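Long-range contacts in aminotransferase (Neisseria meningitidis Z2491, PDB 3JTX), which probably catalyses pyridoxal-phosphate-dependent transfer of amino groups between amino acids and keto acids, as a dimeric member of the class I and II aminotransferases: residues L314-D319 with D390-Y395; P63-L68 with G275-I280; P126-Q131 with F358-T363. All blocks are in the same frame, centred on the assembly; numbering follows the deposited sequence. Where two conformers were deposited one is given.

In the fold
The three contacts hold different elements and do not touch one another. Contact 3, about 13 Å from the chain's centre, ties the end of a strand of the large seven-stranded sheet to a loop of the C-terminal part; it is the polar one, with three direct hydrogen bonds. Contacts 1 and 2 lie further out, on opposite sides of that centre, their own centres about 49 Å apart. Contact 1 is apolar packing of the C-terminal helix, away from the other subunit, whereas contact 2 joins two loops that lead into helices near the dimer partner, with a proline ring and an alanine methyl packed closely on the facing backbone and a bridging water. All three are partly buried.

Contact 1 (L314-D319 with D390-Y395); sequences LQQVFD and DIVSLY
Val-392 packs against Leu-314 and Val-317, at and just past the end of helix 294-314, its two methyls serving different neighbours. With CG1 anti to the backbone N (chi1 163°), that methyl meets Val-317 CG2 at 3.7 Å, the two valines lying antiparallel, side by side, while Val-392 CG2 lies 3.9 Å from Leu-314 CA. The aromatic part of the interface is built on Phe-318. The CE2-CZ end of its ring abuts Ile-391 and Tyr-395, with Phe-318 CE2 3.8 Å from Ile-391 CG2 and Phe-318 CZ 3.8 Å from Tyr-395 CB. Val-317 CG1 sits over the centre of the same ring and also reaches Tyr-395 O at 3.2 Å, a close carbon-to-oxygen approach.

Polar groups of this region bond mainly around the interface. Leu-314 O accepts from both Val-317 N and Phe-318 N, two bonds on one carbonyl at the end of the helix. The Gln-316 side chain runs roughly perpendicular to that of Val-392, and its NE2 is held by Ile-313 O.

Leu-314 and Phe-318 continue onto strand 328-332, and Ile-391 onto Leu-345. With no hydrogen bond between them, the two segments meet through apolar packing, part of the hydrophobic packing of the small domain, with polar bonds at its margin, from Gln-316 to Arg-396 and from the Tyr-395 hydroxyl to Asn-344 on helix 338-349.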
ATOM      1  N   LEU A 314       0.180 -40.874   5.685  1.00 16.47           N
ATOM      2  CA  LEU A 314       1.142 -40.757   4.588  1.00 16.67           C
ATOM      3  C   LEU A 314       2.387 -41.620   4.818  1.00 16.96           C
ATOM      4  O   LEU A 314       2.979 -42.153   3.867  1.00 16.88           O
ATOM      5  CB  LEU A 314       1.554 -39.286   4.381  1.00 16.64           C
ATOM      6  CG  LEU A 314       0.478 -38.333   3.841  1.00 15.96           C
ATOM      7  CD1 LEU A 314       1.031 -36.892   3.801  1.00 13.89           C
ATOM      8  CD2 LEU A 314      -0.053 -38.800   2.461  1.00 13.66           C
ATOM      9  N   GLN A 315       2.782 -41.769   6.076  1.00 17.21           N
ATOM     10  CA  GLN A 315       3.978 -42.557   6.409  1.00 17.34           C
ATOM     11  C   GLN A 315       3.861 -44.045   6.058  1.00 17.71           C
ATOM     12  O   GLN A 315       4.853 -44.756   6.092  1.00 17.04           O
ATOM     13  CB  GLN A 315       4.343 -42.388   7.885  1.00 17.37           C
ATOM     14  CG  GLN A 315       5.036 -41.067   8.195  1.00 17.23           C
ATOM     15  CD  GLN A 315       5.224 -40.836   9.683  1.00 17.88           C
ATOM     16  OE1 GLN A 315       4.478 -41.370  10.508  1.00 18.51           O
ATOM     17  NE2 GLN A 315       6.221 -40.033  10.033  1.00 15.03           N
ATOM     18  N   GLN A 316       2.662 -44.507   5.712  1.00 18.36           N
ATOM     19  CA  GLN A 316       2.481 -45.868   5.237  1.00 19.10           C
ATOM     20  C   GLN A 316       3.224 -46.120   3.936  1.00 19.36           C
ATOM     21  O   GLN A 316       3.599 -47.238   3.672  1.00 19.17           O
ATOM     22  CB  GLN A 316       1.001 -46.182   5.022  1.00 19.53           C
ATOM     23  CG  GLN A 316       0.180 -46.250   6.298  1.00 21.11           C
ATOM     24  CD  GLN A 316      -1.299 -46.357   6.010  1.00 23.12           C
ATOM     25  OE1 GLN A 316      -1.877 -47.421   6.131  1.00 28.04           O
ATOM     26  NE2 GLN A 316      -1.906 -45.265   5.590  1.00 25.65           N
ATOM     27  N   VAL A 317       3.411 -45.079   3.126  1.00 19.64           N
ATOM     28  CA  VAL A 317       3.998 -45.211   1.787  1.00 19.88           C
ATOM     29  C   VAL A 317       5.167 -44.241   1.559  1.00 19.83           C
ATOM     30  O   VAL A 317       6.124 -44.587   0.871  1.00 19.99           O
ATOM     31  CB  VAL A 317       2.899 -45.024   0.710  1.00 20.16           C
ATOM     32  CG1 VAL A 317       3.493 -44.761  -0.663  1.00 21.75           C
ATOM     33  CG2 VAL A 317       1.985 -46.260   0.676  1.00 19.99           C
ATOM     34  N   PHE A 318       5.111 -43.056   2.167  1.00 19.34           N
ATOM     35  CA  PHE A 318       6.082 -41.996   1.893  1.00 19.21           C
ATOM     36  C   PHE A 318       7.085 -41.785   3.005  1.00 19.33           C
ATOM     37  O   PHE A 318       6.815 -42.081   4.166  1.00 19.20           O
ATOM     38  CB  PHE A 318       5.344 -40.676   1.639  1.00 18.93           C
ATOM     39  CG  PHE A 318       4.388 -40.751   0.493  1.00 18.63           C
ATOM     40  CD1 PHE A 318       4.852 -40.689  -0.815  1.00 18.13           C
ATOM     41  CD2 PHE A 318       3.031 -40.920   0.712  1.00 16.18           C
ATOM     42  CE1 PHE A 318       3.975 -40.784  -1.875  1.00 17.89           C
ATOM     43  CE2 PHE A 318       2.149 -41.005  -0.349  1.00 18.06           C
ATOM     44  CZ  PHE A 318       2.621 -40.950  -1.646  1.00 17.80           C
ATOM     45  N   ASP A 319       8.234 -41.237   2.626  1.00 20.01           N
ATOM     46  CA  ASP A 319       9.266 -40.845   3.561  1.00 20.62           C
ATOM     47  C   ASP A 319       8.952 -39.411   3.962  1.00 20.24           C
ATOM     48  O   ASP A 319       9.293 -38.471   3.246  1.00 20.06           O
ATOM     49  CB  ASP A 319      10.637 -40.941   2.890  1.00 21.48           C
ATOM     50  CG  ASP A 319      11.786 -40.584   3.820  1.00 24.47           C
ATOM     51  OD1 ASP A 319      11.566 -40.403   5.042  1.00 28.28           O
ATOM     52  OD2 ASP A 319      12.926 -40.485   3.313  1.00 28.99           O
ATOM     53  N   ASP A 390      -6.539 -41.356   0.066  1.00 16.28           N
ATOM     54  CA  ASP A 390      -6.634 -41.517  -1.379  1.00 16.55           C
ATOM     55  C   ASP A 390      -5.257 -41.444  -2.038  1.00 16.47           C
ATOM     56  O   ASP A 390      -4.972 -42.222  -2.947  1.00 15.81           O
ATOM     57  CB  ASP A 390      -7.599 -40.481  -1.981  1.00 16.54           C
ATOM     58  CG  ASP A 390      -9.065 -40.719  -1.558  1.00 17.79           C
ATOM     59  OD1 ASP A 390      -9.385 -41.826  -1.082  1.00 17.31           O
ATOM     60  OD2 ASP A 390      -9.890 -39.800  -1.688  1.00 17.74           O
ATOM     61  N   ILE A 391      -4.399 -40.528  -1.579  1.00 16.19           N
ATOM     62  CA  ILE A 391      -3.043 -40.431  -2.125  1.00 16.06           C
ATOM     63  C   ILE A 391      -2.276 -41.755  -1.882  1.00 16.87           C
ATOM     64  O   ILE A 391      -1.662 -42.307  -2.797  1.00 16.54           O
ATOM     65  CB  ILE A 391      -2.263 -39.217  -1.547  1.00 15.67           C
ATOM     66  CG1 ILE A 391      -2.891 -37.901  -2.021  1.00 15.80           C
ATOM     67  CG2 ILE A 391      -0.783 -39.252  -1.965  1.00 14.53           C
ATOM     68  CD1 ILE A 391      -2.478 -36.653  -1.223  1.00 13.96           C
ATOM     69  N   VAL A 392      -2.336 -42.260  -0.650  1.00 17.88           N
ATOM     70  CA  VAL A 392      -1.639 -43.495  -0.280  1.00 18.50           C
ATOM     71  C   VAL A 392      -2.074 -44.682  -1.139  1.00 19.22           C
ATOM     72  O   VAL A 392      -1.222 -45.457  -1.604  1.00 19.91           O
ATOM     73  CB  VAL A 392      -1.803 -43.819   1.239  1.00 18.28           C
ATOM     74  CG1 VAL A 392      -1.460 -45.289   1.539  1.00 17.78           C
ATOM     75  CG2 VAL A 392      -0.954 -42.870   2.083  1.00 18.18           C
ATOM     76  N   SER A 393      -3.373 -44.832  -1.381  1.00 20.00           N
ATOM     77  CA  SER A 393      -3.829 -45.996  -2.155  1.00 20.73           C
ATOM     78  C   SER A 393      -3.370 -45.936  -3.615  1.00 20.54           C
ATOM     79  O   SER A 393      -3.210 -46.975  -4.240  1.00 20.44           O
ATOM     80  CB  SER A 393      -5.344 -46.204  -2.061  1.00 20.61           C
ATOM     81  OG  SER A 393      -6.038 -45.073  -2.530  1.00 23.93           O
ATOM     82  N   LEU A 394      -3.140 -44.740  -4.150  1.00 20.72           N
ATOM     83  CA  LEU A 394      -2.592 -44.599  -5.507  1.00 20.77           C
ATOM     84  C   LEU A 394      -1.092 -44.915  -5.586  1.00 21.18           C
ATOM     85  O   LEU A 394      -0.575 -45.193  -6.680  1.00 21.30           O
ATOM     86  CB  LEU A 394      -2.822 -43.189  -6.048  1.00 20.68           C
ATOM     87  CG  LEU A 394      -4.266 -42.759  -6.292  1.00 20.64           C
ATOM     88  CD1 LEU A 394      -4.323 -41.230  -6.499  1.00 22.21           C
ATOM     89  CD2 LEU A 394      -4.872 -43.518  -7.476  1.00 21.55           C
ATOM     90  N   TYR A 395      -0.404 -44.873  -4.446  1.00 21.08           N
ATOM     91  CA  TYR A 395       1.050 -45.114  -4.399  1.00 21.41           C
ATOM     92  C   TYR A 395       1.434 -46.351  -3.578  1.00 22.37           C
ATOM     93  O   TYR A 395       2.587 -46.525  -3.228  1.00 22.40           O
ATOM     94  CB  TYR A 395       1.787 -43.818  -3.971  1.00 20.79           C
ATOM     95  CG  TYR A 395       1.722 -42.842  -5.112  1.00 19.05           C
ATOM     96  CD1 TYR A 395       0.630 -41.984  -5.264  1.00 17.20           C
ATOM     97  CD2 TYR A 395       2.680 -42.873  -6.121  1.00 18.79           C
ATOM     98  CE1 TYR A 395       0.535 -41.134  -6.365  1.00 16.13           C
ATOM     99  CE2 TYR A 395       2.595 -42.031  -7.219  1.00 17.91           C
ATOM    100  CZ  TYR A 395       1.515 -41.184  -7.348  1.00 16.35           C
ATOM    101  OH  TYR A 395       1.433 -40.374  -8.451  1.00 16.30           O
TER

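Contact 2 (P63-L68 with G275-I280); sequences PLTAGL and GSAMSI
Pro-63 presses its ring against the backbone of Met-278, a selenomethionine here, and this is the tightest point between the two loops. Pro-63 CB lies 3.0 Å from Met-278 O and Pro-63 CG 3.3 Å from the same oxygen, so two ring carbons crowd one carbonyl. Ala-277 fills the adjoining position: its methyl, directed at the other segment, rests 3.5 Å from Pro-63 O and 3.7 Å from Thr-65 CA, and Thr-65 and Ala-277 have the closest pair of CA atoms. Pro-63 also packs on Gly-251 of the second subunit, placing its edge of the contact at the dimer interface. The Met-278 side chain itself leads away, toward Leu-98, Ser-254 and Ser-286.

The loop 63-68 is shaped by a type I beta turn from Leu-64 to Gly-67, closed by the bond from Gly-67 N to Leu-64 O. Gly-67 takes a positive phi (84°) as the chain leaves the turn, and Leu-68 then stands at the N-cap of helix 69-82. Ser-279 is likewise at the N-cap position of helix 280-291, though its side chain makes no capping bond, so the contact brings together the starts of two helices. Gln-283, in the first turn of the latter, spans both loops: its OE1 accepts from Leu-68 N and its NE2 donates to Met-278 O.

Ile-280 touches Pro-63 through CG1 and Leu-68 through CG2, the latter 4.0 Å from Leu-68 CD1. Elsewhere the fit is looser. A water takes the N-H of Met-278 at 2.7 Å and lies 3.0 Å from Thr-65 O, to which it can donate, bridging backbones that form no direct hydrogen bond. Leu-64 points away from the other segment and is exposed.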
ATOM      1  N   PRO A  63      -5.153   8.411   9.182  1.00 14.41           N
ATOM      2  CA  PRO A  63      -4.157   7.868  10.077  1.00 14.68           C
ATOM      3  C   PRO A  63      -2.748   8.353   9.761  1.00 15.31           C
ATOM      4  O   PRO A  63      -2.424   8.625   8.602  1.00 15.72           O
ATOM      5  CB  PRO A  63      -4.247   6.362   9.826  1.00 14.50           C
ATOM      6  CG  PRO A  63      -4.621   6.285   8.361  1.00 14.21           C
ATOM      7  CD  PRO A  63      -5.580   7.437   8.159  1.00 14.65           C
ATOM      8  N   LEU A  64      -1.918   8.437  10.790  1.00 15.59           N
ATOM      9  CA  LEU A  64      -0.508   8.753  10.611  1.00 15.83           C
ATOM     10  C   LEU A  64       0.211   7.478  10.197  1.00 15.03           C
ATOM     11  O   LEU A  64      -0.168   6.380  10.598  1.00 14.59           O
ATOM     12  CB  LEU A  64       0.074   9.329  11.903  1.00 16.21           C
ATOM     13  CG  LEU A  64      -0.417  10.721  12.316  1.00 18.64           C
ATOM     14  CD1 LEU A  64       0.278  11.098  13.625  1.00 20.67           C
ATOM     15  CD2 LEU A  64      -0.166  11.794  11.209  1.00 18.93           C
ATOM     16  N   THR A  65       1.233   7.613   9.370  1.00 14.69           N
ATOM     17  CA  THR A  65       1.922   6.432   8.824  1.00 14.79           C
ATOM     18  C   THR A  65       2.534   5.541   9.890  1.00 14.95           C
ATOM     19  O   THR A  65       2.556   4.320   9.756  1.00 15.18           O
ATOM     20  CB  THR A  65       3.007   6.886   7.809  1.00 15.30           C
ATOM     21  OG1 THR A  65       2.392   7.767   6.857  1.00 15.68           O
ATOM     22  CG2 THR A  65       3.612   5.699   7.090  1.00 13.91           C
ATOM     23  N   ALA A  66       3.033   6.143  10.966  1.00 14.95           N
ATOM     24  CA  ALA A  66       3.664   5.387  12.045  1.00 15.24           C
ATOM     25  C   ALA A  66       2.668   4.578  12.884  1.00 15.36           C
ATOM     26  O   ALA A  66       3.069   3.698  13.641  1.00 14.69           O
ATOM     27  CB  ALA A  66       4.485   6.336  12.956  1.00 15.41           C
ATOM     28  N   GLY A  67       1.375   4.878  12.762  1.00 15.84           N
ATOM     29  CA  GLY A  67       0.348   4.167  13.525  1.00 15.78           C
ATOM     30  C   GLY A  67       0.160   4.717  14.921  1.00 16.33           C
ATOM     31  O   GLY A  67       0.950   5.526  15.398  1.00 16.79           O
ATOM     32  N   LEU A  68      -0.899   4.268  15.582  1.00 16.06           N
ATOM     33  CA  LEU A  68      -1.210   4.718  16.933  1.00 16.34           C
ATOM     34  C   LEU A  68      -0.188   4.183  17.926  1.00 16.00           C
ATOM     35  O   LEU A  68       0.239   3.032  17.818  1.00 15.01           O
ATOM     36  CB  LEU A  68      -2.597   4.218  17.333  1.00 16.35           C
ATOM     37  CG  LEU A  68      -3.785   4.856  16.627  1.00 17.03           C
ATOM     38  CD1 LEU A  68      -5.072   4.087  16.974  1.00 15.44           C
ATOM     39  CD2 LEU A  68      -3.904   6.345  16.972  1.00 18.21           C
ATOM     40  N   GLY A 275       2.402   5.855   0.893  1.00 15.18           N
ATOM     41  CA  GLY A 275       0.956   5.904   1.180  1.00 15.64           C
ATOM     42  C   GLY A 275       0.417   4.664   1.873  1.00 15.43           C
ATOM     43  O   GLY A 275      -0.661   4.163   1.517  1.00 15.28           O
ATOM     44  N   SER A 276       1.157   4.193   2.883  1.00 15.29           N
ATOM     45  CA  SER A 276       0.875   2.922   3.550  1.00 14.75           C
ATOM     46  C   SER A 276       0.507   3.067   5.041  1.00 14.49           C
ATOM     47  O   SER A 276       0.846   2.229   5.862  1.00 14.95           O
ATOM     48  CB  SER A 276       2.043   1.953   3.333  1.00 15.76           C
ATOM     49  OG  SER A 276       3.329   2.574   3.490  1.00 15.11           O
ATOM     50  N   ALA A 277      -0.228   4.127   5.353  1.00 13.76           N
ATOM     51  CA  ALA A 277      -0.776   4.380   6.675  1.00 14.03           C
ATOM     52  C   ALA A 277      -2.026   3.511   6.882  1.00 13.69           C
ATOM     53  O   ALA A 277      -2.805   3.305   5.946  1.00 14.01           O
ATOM     54  CB  ALA A 277      -1.133   5.876   6.804  1.00 13.10           C
HETATM   55  N   MSE A 278      -2.205   2.992   8.091  1.00 14.08           N
HETATM   56  CA  MSE A 278      -3.287   2.029   8.374  1.00 13.42           C
HETATM   57  C   MSE A 278      -4.575   2.678   8.881  1.00 14.21           C
HETATM   58  O   MSE A 278      -4.563   3.374   9.895  1.00 13.34           O
HETATM   59  CB  MSE A 278      -2.808   1.025   9.415  1.00 13.54           C
HETATM   60  CG  MSE A 278      -3.741  -0.164   9.623  1.00 13.42           C
HETATM   61 SE   MSE A 278      -3.060  -1.422  10.919  0.75 13.55          SE
HETATM   62  CE  MSE A 278      -1.646  -2.186   9.787  1.00 12.85           C
ATOM     63  N   SER A 279      -5.693   2.416   8.185  1.00 13.59           N
ATOM     64  CA  SER A 279      -7.029   2.772   8.675  1.00 13.89           C
ATOM     65  C   SER A 279      -7.151   2.614  10.191  1.00 13.04           C
ATOM     66  O   SER A 279      -6.842   1.556  10.727  1.00 13.11           O
ATOM     67  CB  SER A 279      -8.037   1.843   7.980  1.00 13.76           C
ATOM     68  OG  SER A 279      -9.343   2.065   8.428  1.00 14.47           O
ATOM     69  N   ILE A 280      -7.628   3.634  10.901  1.00 12.94           N
ATOM     70  CA  ILE A 280      -7.682   3.523  12.357  1.00 13.03           C
ATOM     71  C   ILE A 280      -8.548   2.323  12.815  1.00 13.38           C
ATOM     72  O   ILE A 280      -8.114   1.556  13.685  1.00 14.11           O
ATOM     73  CB  ILE A 280      -8.062   4.854  13.045  1.00 13.33           C
ATOM     74  CG1 ILE A 280      -6.921   5.869  12.819  1.00 14.20           C
ATOM     75  CG2 ILE A 280      -8.225   4.633  14.547  1.00 12.26           C
ATOM     76  CD1 ILE A 280      -7.232   7.303  13.195  1.00 14.87           C
TER
HETATM   77  O   HOH W   1      -0.279   3.239  10.015  1.00 16.58           O

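Contact 3 (P126-Q131 with F358-T363)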
ATOM      1  N   PRO A 126      16.220 -17.718  -0.258  1.00 16.56           N
ATOM      2  CA  PRO A 126      16.189 -19.174  -0.252  1.00 16.49           C
ATOM      3  C   PRO A 126      15.631 -19.694  -1.577  1.00 16.95           C
ATOM      4  O   PRO A 126      15.001 -18.927  -2.334  1.00 16.36           O
ATOM      5  CB  PRO A 126      15.239 -19.495   0.905  1.00 17.03           C
ATOM      6  CG  PRO A 126      14.344 -18.303   0.963  1.00 16.55           C
ATOM      7  CD  PRO A 126      15.253 -17.156   0.699  1.00 16.27           C
ATOM      8  N   ASN A 127      15.886 -20.973  -1.852  1.00 17.18           N
ATOM      9  CA  ASN A 127      15.374 -21.647  -3.048  1.00 18.03           C
ATOM     10  C   ASN A 127      15.057 -23.095  -2.673  1.00 18.28           C
ATOM     11  O   ASN A 127      15.978 -23.847  -2.338  1.00 17.86           O
ATOM     12  CB  ASN A 127      16.401 -21.586  -4.160  1.00 17.97           C
ATOM     13  CG  ASN A 127      15.835 -21.941  -5.523  1.00 19.22           C
ATOM     14  OD1 ASN A 127      14.657 -21.703  -5.819  1.00 18.38           O
ATOM     15  ND2 ASN A 127      16.708 -22.477  -6.395  1.00 20.24           N
ATOM     16  N   PRO A 128      13.758 -23.489  -2.695  1.00 18.37           N
ATOM     17  CA  PRO A 128      12.558 -22.765  -3.145  1.00 18.86           C
ATOM     18  C   PRO A 128      12.296 -21.428  -2.446  1.00 19.47           C
ATOM     19  O   PRO A 128      12.668 -21.244  -1.272  1.00 19.13           O
ATOM     20  CB  PRO A 128      11.411 -23.752  -2.857  1.00 18.57           C
ATOM     21  CG  PRO A 128      12.036 -25.072  -2.819  1.00 18.77           C
ATOM     22  CD  PRO A 128      13.414 -24.841  -2.225  1.00 18.59           C
ATOM     23  N   PHE A 129      11.650 -20.512  -3.174  1.00 20.03           N
ATOM     24  CA  PHE A 129      11.462 -19.134  -2.716  1.00 20.78           C
ATOM     25  C   PHE A 129       9.990 -18.728  -2.689  1.00 20.96           C
ATOM     26  O   PHE A 129       9.131 -19.408  -3.240  1.00 21.00           O
ATOM     27  CB  PHE A 129      12.275 -18.165  -3.599  1.00 20.81           C
ATOM     28  CG  PHE A 129      11.850 -18.122  -5.046  1.00 22.73           C
ATOM     29  CD1 PHE A 129      12.353 -19.039  -5.964  1.00 24.54           C
ATOM     30  CD2 PHE A 129      10.976 -17.143  -5.501  1.00 24.30           C
ATOM     31  CE1 PHE A 129      11.965 -19.006  -7.292  1.00 25.31           C
ATOM     32  CE2 PHE A 129      10.596 -17.089  -6.836  1.00 25.82           C
ATOM     33  CZ  PHE A 129      11.085 -18.030  -7.732  1.00 26.06           C
ATOM     34  N   TYR A 130       9.715 -17.613  -2.023  1.00 21.69           N
ATOM     35  CA  TYR A 130       8.402 -16.974  -2.055  1.00 21.43           C
ATOM     36  C   TYR A 130       8.448 -15.896  -3.115  1.00 21.54           C
ATOM     37  O   TYR A 130       9.365 -15.066  -3.136  1.00 21.15           O
ATOM     38  CB  TYR A 130       8.058 -16.378  -0.682  1.00 21.45           C
ATOM     39  CG  TYR A 130       6.719 -15.676  -0.558  1.00 21.13           C
ATOM     40  CD1 TYR A 130       5.522 -16.340  -0.806  1.00 22.67           C
ATOM     41  CD2 TYR A 130       6.651 -14.355  -0.116  1.00 23.26           C
ATOM     42  CE1 TYR A 130       4.283 -15.686  -0.636  1.00 24.18           C
ATOM     43  CE2 TYR A 130       5.417 -13.695   0.051  1.00 22.63           C
ATOM     44  CZ  TYR A 130       4.247 -14.355  -0.213  1.00 25.35           C
ATOM     45  OH  TYR A 130       3.039 -13.675  -0.051  1.00 24.95           O
ATOM     46  N   GLN A 131       7.450 -15.940  -3.997  1.00 21.89           N
ATOM     47  CA  GLN A 131       7.281 -15.048  -5.165  1.00 22.54           C
ATOM     48  C   GLN A 131       7.757 -13.604  -4.985  1.00 21.72           C
ATOM     49  O   GLN A 131       8.511 -13.083  -5.825  1.00 21.42           O
ATOM     50  CB  GLN A 131       5.775 -15.047  -5.575  1.00 23.74           C
ATOM     51  CG  GLN A 131       4.765 -14.582  -4.400  1.00 25.79           C
ATOM     52  CD  GLN A 131       3.497 -15.470  -4.229  1.00 28.58           C
ATOM     53  OE1 GLN A 131       2.378 -14.971  -3.995  1.00 29.12           O
ATOM     54  NE2 GLN A 131       3.675 -16.771  -4.343  1.00 28.29           N
ATOM     55  N   PHE A 358       7.618 -25.561  -9.332  1.00 15.97           N
ATOM     56  CA  PHE A 358       6.961 -24.271  -9.544  1.00 17.22           C
ATOM     57  C   PHE A 358       7.298 -23.209  -8.503  1.00 17.34           C
ATOM     58  O   PHE A 358       6.972 -22.026  -8.705  1.00 17.15           O
ATOM     59  CB  PHE A 358       5.435 -24.451  -9.634  1.00 17.37           C
ATOM     60  CG  PHE A 358       4.959 -25.241 -10.852  1.00 18.02           C
ATOM     61  CD1 PHE A 358       5.776 -25.465 -11.954  1.00 22.62           C
ATOM     62  CD2 PHE A 358       3.664 -25.730 -10.893  1.00 21.36           C
ATOM     63  CE1 PHE A 358       5.304 -26.180 -13.070  1.00 23.38           C
ATOM     64  CE2 PHE A 358       3.187 -26.449 -12.005  1.00 20.85           C
ATOM     65  CZ  PHE A 358       4.004 -26.671 -13.083  1.00 21.79           C
ATOM     66  N   LEU A 359       7.918 -23.616  -7.389  1.00 17.61           N
ATOM     67  CA  LEU A 359       8.300 -22.699  -6.306  1.00 18.06           C
ATOM     68  C   LEU A 359       9.801 -22.404  -6.288  1.00 19.25           C
ATOM     69  O   LEU A 359      10.306 -21.766  -5.349  1.00 19.00           O
ATOM     70  CB  LEU A 359       7.898 -23.300  -4.939  1.00 17.62           C
ATOM     71  CG  LEU A 359       6.407 -23.581  -4.741  1.00 17.71           C
ATOM     72  CD1 LEU A 359       6.141 -24.259  -3.389  1.00 16.59           C
ATOM     73  CD2 LEU A 359       5.654 -22.268  -4.841  1.00 15.69           C
ATOM     74  N   ALA A 360      10.515 -22.883  -7.311  1.00 20.13           N
ATOM     75  CA  ALA A 360      11.965 -22.823  -7.318  1.00 21.06           C
ATOM     76  C   ALA A 360      12.523 -22.414  -8.677  1.00 22.84           C
ATOM     77  O   ALA A 360      11.863 -22.552  -9.713  1.00 21.62           O
ATOM     78  CB  ALA A 360      12.528 -24.168  -6.916  1.00 20.70           C
ATOM     79  N   ARG A 361      13.746 -21.891  -8.644  1.00 25.28           N
ATOM     80  CA  ARG A 361      14.545 -21.703  -9.839  1.00 27.02           C
ATOM     81  C   ARG A 361      15.682 -22.728  -9.936  1.00 28.55           C
ATOM     82  O   ARG A 361      16.227 -23.186  -8.945  1.00 29.10           O
ATOM     83  CB  ARG A 361      15.130 -20.290  -9.896  1.00 27.19           C
ATOM     84  CG  ARG A 361      15.418 -19.916 -11.335  1.00 27.89           C
ATOM     85  CD  ARG A 361      16.052 -18.631 -11.504  1.00 28.21           C
ATOM     86  NE  ARG A 361      15.155 -17.490 -11.344  1.00 26.43           N
ATOM     87  CZ  ARG A 361      15.569 -16.240 -11.514  1.00 25.45           C
ATOM     88  NH1 ARG A 361      16.838 -16.017 -11.850  1.00 25.75           N
ATOM     89  NH2 ARG A 361      14.741 -15.222 -11.344  1.00 24.82           N
ATOM     90  N   ASP A 362      15.987 -23.089 -11.172  1.00 30.92           N
ATOM     91  CA  ASP A 362      17.149 -23.946 -11.464  0.50 31.34           C
ATOM     92  C   ASP A 362      18.507 -23.257 -11.195  1.00 32.23           C
ATOM     93  O   ASP A 362      18.705 -22.069 -11.424  1.00 32.82           O
ATOM     94  CB  ASP A 362      17.076 -24.483 -12.899  0.50 31.56           C
ATOM     95  CG  ASP A 362      17.215 -25.992 -12.962  0.50 30.58           C
ATOM     96  OD1 ASP A 362      18.243 -26.541 -12.496  0.50 30.21           O
ATOM     97  OD2 ASP A 362      16.276 -26.631 -13.474  0.50 30.04           O
ATOM     98  N   THR A 363      19.451 -24.035 -10.651  1.00 33.13           N
ATOM     99  CA  THR A 363      20.779 -23.521 -10.314  1.00 33.89           C
ATOM    100  C   THR A 363      21.881 -24.478 -10.767  1.00 35.09           C
ATOM    101  O   THR A 363      21.599 -25.580 -11.246  1.00 35.64           O
ATOM    102  CB  THR A 363      20.948 -23.305  -8.782  1.00 34.35           C
ATOM    103  OG1 THR A 363      21.076 -24.579  -8.114  1.00 33.68           O
ATOM    104  CG2 THR A 363      19.758 -22.512  -8.204  1.00 33.85           C
TER
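Asn-127 uses both ends of its side-chain amide to grip the backbone of Arg-361. Its ND2 donates to Arg-361 O at 2.7 Å in a nearly straight bond (169°), with the acceptor in the amide plane of the asparagine. In return, Arg-361 N donates to Asn-127 OD1 at 3.0 Å (160°), lying in the carbonyl plane on a lone pair. The paired bonds imitate the pairing of one strand with another and fix the rotation of the amide. ND2 has a second partner in Asn-148 OD1, which further orients the group. A third bond, from Phe-129 N to Leu-359 O, measures 2.8 Å.

Between the polar anchors the chain bends sharply: the peptide joining Asn-127 to Pro-128 is cis. The bend lies at the end of strand 122-127, in the mixed seven-stranded sheet whose strand order 1-7-6-5-4-2-3 marks the large domain of fold-type-I pyridoxal-phosphate enzymes. The partner loop, between strands 354-355 and 372-376, connects two strands of the three-stranded antiparallel sheet, so the contact couples the two parts of the fold.

Packing surrounds the bonds. Phe-129 has CG between its backbone N and carbonyl carbon (chi1 63°), which brings the ring's edge up to the partner backbone: Ala-360 C and Arg-361 N both meet it, 3.7 Å from Phe-129 CE1. Pro-128 CB approaches Leu-359 CB at 4.1 Å, and the Ala-360 methyl CB comes 3.4 Å from Asn-127 OD1. Farther out, Thr-363 CG2 approaches Asn-127 ND2 at 3.5 Å, the threonine hydroxyl being bound to Asn-148, while the Arg-361 guanidinium leads away to a salt bridge with Glu-134 on helix 131-139.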